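Local coordinates for blood group a-and b-cleaving endo-beta-galactosidase (Streptococcus pneumoniae, PDB 2YGL), which probably binds host carbohydrates through its tandem CBM51 modules, as part of a family 98 glycoside hydrolase that cleaves blood group A and B antigens, at residues D284-Y298 / I308-P322. Residues are numbered along the deposited sequence; the frame is centred on the assembly and turned at random.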
loop_
_atom_site.group_PDB
_atom_site.type_symbol
_atom_site.label_atom_id
_atom_site.label_comp_id
_atom_site.label_asym_id
_atom_site.label_seq_id
_atom_site.Cartn_x
_atom_site.Cartn_y
_atom_site.Cartn_z
ATOM N N ASP A 284 14.863 -31.364 7.112
ATOM C CA ASP A 284 15.611 -30.906 8.278
ATOM C C ASP A 284 14.670 -30.257 9.300
ATOM O O ASP A 284 14.792 -30.491 10.503
ATOM C CB ASP A 284 16.739 -29.956 7.855
ATOM C CG ASP A 284 17.822 -30.657 7.037
ATOM O OD1 ASP A 284 18.191 -31.800 7.382
ATOM O OD2 ASP A 284 18.312 -30.068 6.052
ATOM N N ILE A 285 13.727 -29.457 8.800
ATOM C CA ILE A 285 12.652 -28.876 9.606
ATOM C C ILE A 285 11.313 -29.333 9.029
ATOM O O ILE A 285 11.075 -29.197 7.825
ATOM C CB ILE A 285 12.726 -27.319 9.616
ATOM C CG1 ILE A 285 13.984 -26.828 10.348
ATOM C CG2 ILE A 285 11.446 -26.688 10.197
ATOM C CD1 ILE A 285 14.082 -27.228 11.813
ATOM N N GLN A 286 10.446 -29.873 9.881
ATOM C CA GLN A 286 9.160 -30.390 9.416
ATOM C C GLN A 286 8.163 -29.280 9.071
ATOM O O GLN A 286 7.564 -29.301 7.993
ATOM C CB GLN A 286 8.556 -31.383 10.413
ATOM C CG GLN A 286 7.655 -32.432 9.743
ATOM C CD GLN A 286 8.415 -33.307 8.748
ATOM O OE1 GLN A 286 9.364 -34.005 9.114
ATOM N NE2 GLN A 286 8.002 -33.267 7.485
ATOM N N LYS A 287 7.986 -28.327 9.987
ATOM C CA LYS A 287 7.076 -27.194 9.782
ATOM C C LYS A 287 7.275 -26.084 10.816
ATOM O O LYS A 287 7.834 -26.315 11.894
ATOM C CB LYS A 287 5.606 -27.651 9.786
ATOM C CG LYS A 287 5.177 -28.365 11.063
ATOM C CD LYS A 287 3.678 -28.619 11.113
ATOM C CE LYS A 287 3.333 -29.445 12.341
ATOM N NZ LYS A 287 1.871 -29.666 12.504
ATOM N N PHE A 288 6.804 -24.888 10.473
ATOM C CA PHE A 288 6.770 -23.751 11.391
ATOM C C PHE A 288 5.350 -23.197 11.468
ATOM O O PHE A 288 4.692 -23.031 10.438
ATOM C CB PHE A 288 7.739 -22.653 10.938
ATOM C CG PHE A 288 7.668 -21.394 11.770
ATOM C CD1 PHE A 288 8.275 -21.335 13.024
ATOM C CD2 PHE A 288 6.993 -20.269 11.298
ATOM C CE1 PHE A 288 8.210 -20.175 13.797
ATOM C CE2 PHE A 288 6.924 -19.105 12.061
ATOM C CZ PHE A 288 7.534 -19.057 13.312
ATOM N N GLU A 289 4.895 -22.906 12.685
ATOM C CA GLU A 289 3.546 -22.391 12.916
ATOM C C GLU A 289 3.529 -21.075 13.684
ATOM O O GLU A 289 4.296 -20.888 14.630
ATOM C CB GLU A 289 2.713 -23.400 13.702
ATOM C CG GLU A 289 2.309 -24.647 12.941
ATOM C CD GLU A 289 1.611 -25.658 13.835
ATOM O OE1 GLU A 289 1.718 -25.547 15.079
ATOM O OE2 GLU A 289 0.958 -26.569 13.294
ATOM N N VAL A 290 2.647 -20.169 13.263
ATOM C CA VAL A 290 2.286 -19.007 14.068
ATOM C C VAL A 290 0.895 -19.272 14.636
ATOM O O VAL A 290 -0.053 -19.537 13.892
ATOM C CB VAL A 290 2.312 -17.691 13.260
ATOM C CG1 VAL A 290 1.991 -16.495 14.162
ATOM C CG2 VAL A 290 3.669 -17.496 12.596
ATOM N N VAL A 291 0.789 -19.223 15.960
ATOM C CA VAL A 291 -0.431 -19.622 16.655
ATOM C C VAL A 291 -0.972 -18.462 17.495
ATOM O O VAL A 291 -0.281 -17.955 18.381
ATOM C CB VAL A 291 -0.189 -20.872 17.545
ATOM C CG1 VAL A 291 -1.497 -21.428 18.073
ATOM C CG2 VAL A 291 0.567 -21.958 16.769
ATOM N N ALA A 292 -2.200 -18.045 17.196
ATOM C CA ALA A 292 -2.873 -16.984 17.943
ATOM C C ALA A 292 -3.977 -17.564 18.819
ATOM O O ALA A 292 -4.947 -18.134 18.313
ATOM C CB ALA A 292 -3.435 -15.931 16.993
ATOM N N ASP A 293 -3.812 -17.417 20.133
ATOM C CA ASP A 293 -4.739 -17.964 21.140
ATOM C C ASP A 293 -5.112 -19.429 20.889
ATOM O O ASP A 293 -6.288 -19.795 20.927
ATOM C CB ASP A 293 -5.999 -17.089 21.266
ATOM C CG ASP A 293 -5.688 -15.679 21.747
ATOM O OD1 ASP A 293 -4.792 -15.519 22.605
ATOM O OD2 ASP A 293 -6.338 -14.731 21.268
ATOM N N GLY A 294 -4.102 -20.255 20.624
ATOM C CA GLY A 294 -4.308 -21.687 20.419
ATOM C C GLY A 294 -4.722 -22.068 19.008
ATOM O O GLY A 294 -4.836 -23.250 18.695
ATOM N N LYS A 295 -4.931 -21.069 18.153
ATOM C CA LYS A 295 -5.360 -21.298 16.779
ATOM C C LYS A 295 -4.240 -21.000 15.781
ATOM O O LYS A 295 -3.680 -19.898 15.764
ATOM C CB LYS A 295 -6.604 -20.457 16.464
ATOM C CG LYS A 295 -7.351 -20.878 15.204
ATOM C CD LYS A 295 -8.582 -19.999 14.975
ATOM C CE LYS A 295 -9.395 -20.459 13.770
ATOM N NZ LYS A 295 -8.707 -20.191 12.472
ATOM N N VAL A 296 -3.920 -21.993 14.955
ATOM C CA VAL A 296 -2.904 -21.845 13.914
ATOM C C VAL A 296 -3.392 -20.847 12.867
ATOM O O VAL A 296 -4.419 -21.068 12.221
ATOM C CB VAL A 296 -2.554 -23.210 13.253
ATOM C CG1 VAL A 296 -1.605 -23.028 12.082
ATOM C CG2 VAL A 296 -1.947 -24.163 14.282
ATOM N N ILE A 297 -2.665 -19.739 12.728
ATOM C CA ILE A 297 -2.997 -18.709 11.739
ATOM C C ILE A 297 -1.991 -18.675 10.590
ATOM O O ILE A 297 -2.229 -18.029 9.567
ATOM C CB ILE A 297 -3.169 -17.301 12.376
ATOM C CG1 ILE A 297 -1.887 -16.865 13.104
ATOM C CG2 ILE A 297 -4.394 -17.283 13.299
ATOM C CD1 ILE A 297 -1.826 -15.383 13.425
ATOM N N TYR A 298 -0.863 -19.363 10.778
ATOM C CA TYR A 298 0.079 -19.650 9.701
ATOM C C TYR A 298 0.708 -21.032 9.879
ATOM O O TYR A 298 1.113 -21.400 10.982
ATOM C CB TYR A 298 1.200 -18.600 9.605
ATOM C CG TYR A 298 2.247 -18.993 8.576
ATOM C CD1 TYR A 298 2.103 -18.631 7.237
ATOM C CD2 TYR A 298 3.356 -19.769 8.934
ATOM C CE1 TYR A 298 3.039 -19.010 6.285
ATOM C CE2 TYR A 298 4.297 -20.159 7.987
ATOM C CZ TYR A 298 4.133 -19.774 6.668
ATOM O OH TYR A 298 5.059 -20.150 5.726
ATOM N N ILE A 308 11.198 -28.484 4.977
ATOM C CA ILE A 308 12.297 -27.748 4.350
ATOM C C ILE A 308 13.654 -28.366 4.697
ATOM O O ILE A 308 13.772 -29.138 5.653
ATOM C CB ILE A 308 12.299 -26.236 4.740
ATOM C CG1 ILE A 308 12.548 -26.053 6.245
ATOM C CG2 ILE A 308 10.999 -25.549 4.284
ATOM C CD1 ILE A 308 12.946 -24.646 6.655
ATOM N N LYS A 309 14.671 -28.014 3.914
ATOM C CA LYS A 309 16.036 -28.468 4.168
ATOM C C LYS A 309 16.994 -27.287 4.320
ATOM O O LYS A 309 16.603 -26.130 4.139
ATOM C CB LYS A 309 16.512 -29.416 3.058
ATOM C CG LYS A 309 15.821 -30.780 3.065
ATOM C CD LYS A 309 16.302 -31.659 1.915
ATOM C CE LYS A 309 15.419 -32.888 1.770
ATOM N NZ LYS A 309 15.794 -33.718 0.588
ATOM N N TYR A 310 18.243 -27.588 4.666
ATOM C CA TYR A 310 19.296 -26.583 4.805
ATOM C C TYR A 310 19.423 -25.706 3.558
ATOM O O TYR A 310 19.626 -24.497 3.665
ATOM C CB TYR A 310 20.631 -27.264 5.122
ATOM C CG TYR A 310 21.815 -26.327 5.227
ATOM C CD1 TYR A 310 22.086 -25.648 6.413
ATOM C CD2 TYR A 310 22.673 -26.131 4.141
ATOM C CE1 TYR A 310 23.176 -24.791 6.515
ATOM C CE2 TYR A 310 23.763 -25.275 4.233
ATOM C CZ TYR A 310 24.010 -24.609 5.422
ATOM O OH TYR A 310 25.090 -23.764 5.522
ATOM N N ASP A 311 19.288 -26.324 2.386
ATOM C CA ASP A 311 19.429 -25.626 1.109
ATOM C C ASP A 311 18.166 -24.874 0.675
ATOM O O ASP A 311 18.198 -24.119 -0.298
ATOM C CB ASP A 311 19.878 -26.605 0.015
ATOM C CG ASP A 311 18.758 -27.525 -0.445
ATOM O OD1 ASP A 311 17.934 -27.092 -1.281
ATOM O OD2 ASP A 311 18.708 -28.686 0.013
ATOM N N THR A 312 17.060 -25.087 1.388
ATOM C CA THR A 312 15.801 -24.407 1.076
ATOM C C THR A 312 15.917 -22.909 1.361
ATOM O O THR A 312 16.327 -22.507 2.457
ATOM C CB THR A 312 14.609 -25.005 1.868
ATOM O OG1 THR A 312 14.556 -26.421 1.667
ATOM C CG2 THR A 312 13.285 -24.386 1.422
ATOM N N SER A 313 15.578 -22.095 0.361
ATOM C CA SER A 313 15.514 -20.642 0.527
ATOM C C SER A 313 14.531 -20.285 1.634
ATOM O O SER A 313 13.435 -20.845 1.702
ATOM C CB SER A 313 15.102 -19.954 -0.779
ATOM O OG SER A 313 16.208 -19.806 -1.656
ATOM N N ALA A 314 14.939 -19.365 2.504
ATOM C CA ALA A 314 14.097 -18.908 3.606
ATOM C C ALA A 314 12.817 -18.280 3.063
ATOM O O ALA A 314 12.860 -17.531 2.085
ATOM C CB ALA A 314 14.857 -17.913 4.482
ATOM N N PHE A 315 11.686 -18.600 3.685
ATOM C CA PHE A 315 10.388 -18.092 3.227
ATOM C C PHE A 315 9.891 -16.913 4.063
ATOM O O PHE A 315 10.188 -16.821 5.257
ATOM C CB PHE A 315 9.333 -19.210 3.162
ATOM C CG PHE A 315 9.199 -20.011 4.431
ATOM C CD1 PHE A 315 9.966 -21.154 4.633
ATOM C CD2 PHE A 315 8.287 -19.638 5.413
ATOM C CE1 PHE A 315 9.843 -21.902 5.798
ATOM C CE2 PHE A 315 8.155 -20.380 6.585
ATOM C CZ PHE A 315 8.936 -21.516 6.778
ATOM N N LEU A 316 9.143 -16.017 3.420
ATOM C CA LEU A 316 8.558 -14.871 4.106
ATOM C C LEU A 316 7.249 -15.255 4.780
ATOM O O LEU A 316 6.331 -15.764 4.134
ATOM C CB LEU A 316 8.339 -13.696 3.142
ATOM C CG LEU A 316 7.693 -12.414 3.698
ATOM C CD1 LEU A 316 8.500 -11.800 4.846
ATOM C CD2 LEU A 316 7.478 -11.387 2.595
ATOM N N VAL A 317 7.185 -15.022 6.088
ATOM C CA VAL A 317 5.946 -15.165 6.842
ATOM C C VAL A 317 5.405 -13.766 7.109
ATOM O O VAL A 317 6.055 -12.949 7.767
ATOM C CB VAL A 317 6.148 -15.924 8.175
ATOM C CG1 VAL A 317 4.855 -15.942 8.984
ATOM C CG2 VAL A 317 6.627 -17.342 7.916
ATOM N N ASP A 318 4.220 -13.495 6.573
ATOM C CA ASP A 318 3.567 -12.205 6.738
ATOM C C ASP A 318 2.083 -12.457 6.963
ATOM O O ASP A 318 1.330 -12.678 6.012
ATOM C CB ASP A 318 3.804 -11.328 5.501
ATOM C CG ASP A 318 3.215 -9.931 5.640
ATOM O OD1 ASP A 318 2.474 -9.661 6.613
ATOM O OD2 ASP A 318 3.498 -9.089 4.763
ATOM N N VAL A 319 1.672 -12.427 8.228
ATOM C CA VAL A 319 0.322 -12.840 8.609
ATOM C C VAL A 319 -0.366 -11.808 9.508
ATOM O O VAL A 319 0.263 -11.216 10.391
ATOM C CB VAL A 319 0.328 -14.270 9.251
ATOM C CG1 VAL A 319 1.146 -14.307 10.548
ATOM C CG2 VAL A 319 -1.090 -14.794 9.477
ATOM N N GLU A 320 -1.657 -11.590 9.259
ATOM C CA GLU A 320 -2.478 -10.715 10.092
ATOM C C GLU A 320 -2.752 -11.369 11.439
ATOM O O GLU A 320 -3.059 -12.558 11.507
ATOM C CB GLU A 320 -3.812 -10.396 9.407
ATOM C CG GLU A 320 -3.718 -9.414 8.247
ATOM C CD GLU A 320 -5.080 -9.047 7.665
ATOM O OE1 GLU A 320 -6.078 -9.751 7.943
ATOM O OE2 GLU A 320 -5.153 -8.045 6.921
ATOM N N ILE A 321 -2.635 -10.585 12.504
ATOM C CA ILE A 321 -2.998 -11.041 13.842
ATOM C C ILE A 321 -4.435 -10.598 14.112
ATOM O O ILE A 321 -4.741 -9.407 13.998
ATOM C CB ILE A 321 -2.047 -10.467 14.931
ATOM C CG1 ILE A 321 -0.567 -10.726 14.586
ATOM C CG2 ILE A 321 -2.410 -11.001 16.316
ATOM C CD1 ILE A 321 -0.188 -12.186 14.357
ATOM N N PRO A 322 -5.325 -11.549 14.458
ATOM C CA PRO A 322 -6.724 -11.193 14.697
ATOM C C PRO A 322 -6.881 -10.201 15.845
ATOM O O PRO A 322 -6.144 -10.270 16.833
ATOM C CB PRO A 322 -7.370 -12.535 15.066
ATOM C CG PRO A 322 -6.477 -13.566 14.469
ATOM C CD PRO A 322 -5.100 -12.998 14.612
#
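The carbonyl oxygen of I308 takes two backbone N-H groups at once, D284 N at 2.9 Å and I285 N at 3.2 Å, the double grip of a classic beta bulge; I285 O then accepts I308 N at 2.9 Å. This single antiparallel bridge closes one end of a beta sandwich, the fold of this second CBM51 module. Beyond it the two segments part into different sheets: hairpin 285-298, turning through a type I' turn at A292-K295, faces strand 315-320, which pairs with strand 262-271 in the opposing sheet. Strands 285-292 and 315-320 run nearly parallel, 16° apart, with their axes 9.8 Å from each other, so the middle of the contact is made by side chains.

Next to the bridge, D284 OD2 uses its anti lone pair to receive Y310 N at 2.8 Å, while OD1 turns to T338 OG1; the carboxylate is thus held from both oxygens where the K309-T312 turn begins. Between the sheets, Y298 has its CG anti to the backbone N (chi1 174°), which carries the ring over V317: both methyls of that valine lie under one face, CG2 4.0 Å from the ring centroid in a CH-pi contact. The phenol end reaches F315 obliquely. F288 and V290 fill in beside V317 from the neighbouring strand, and L345 also packs on F288. Toward the hairpin turn, A292 CB meets P322 CD, and the I297 side chain crosses that of I321 at about a right angle, their CD1 methyls 3.7 Å apart.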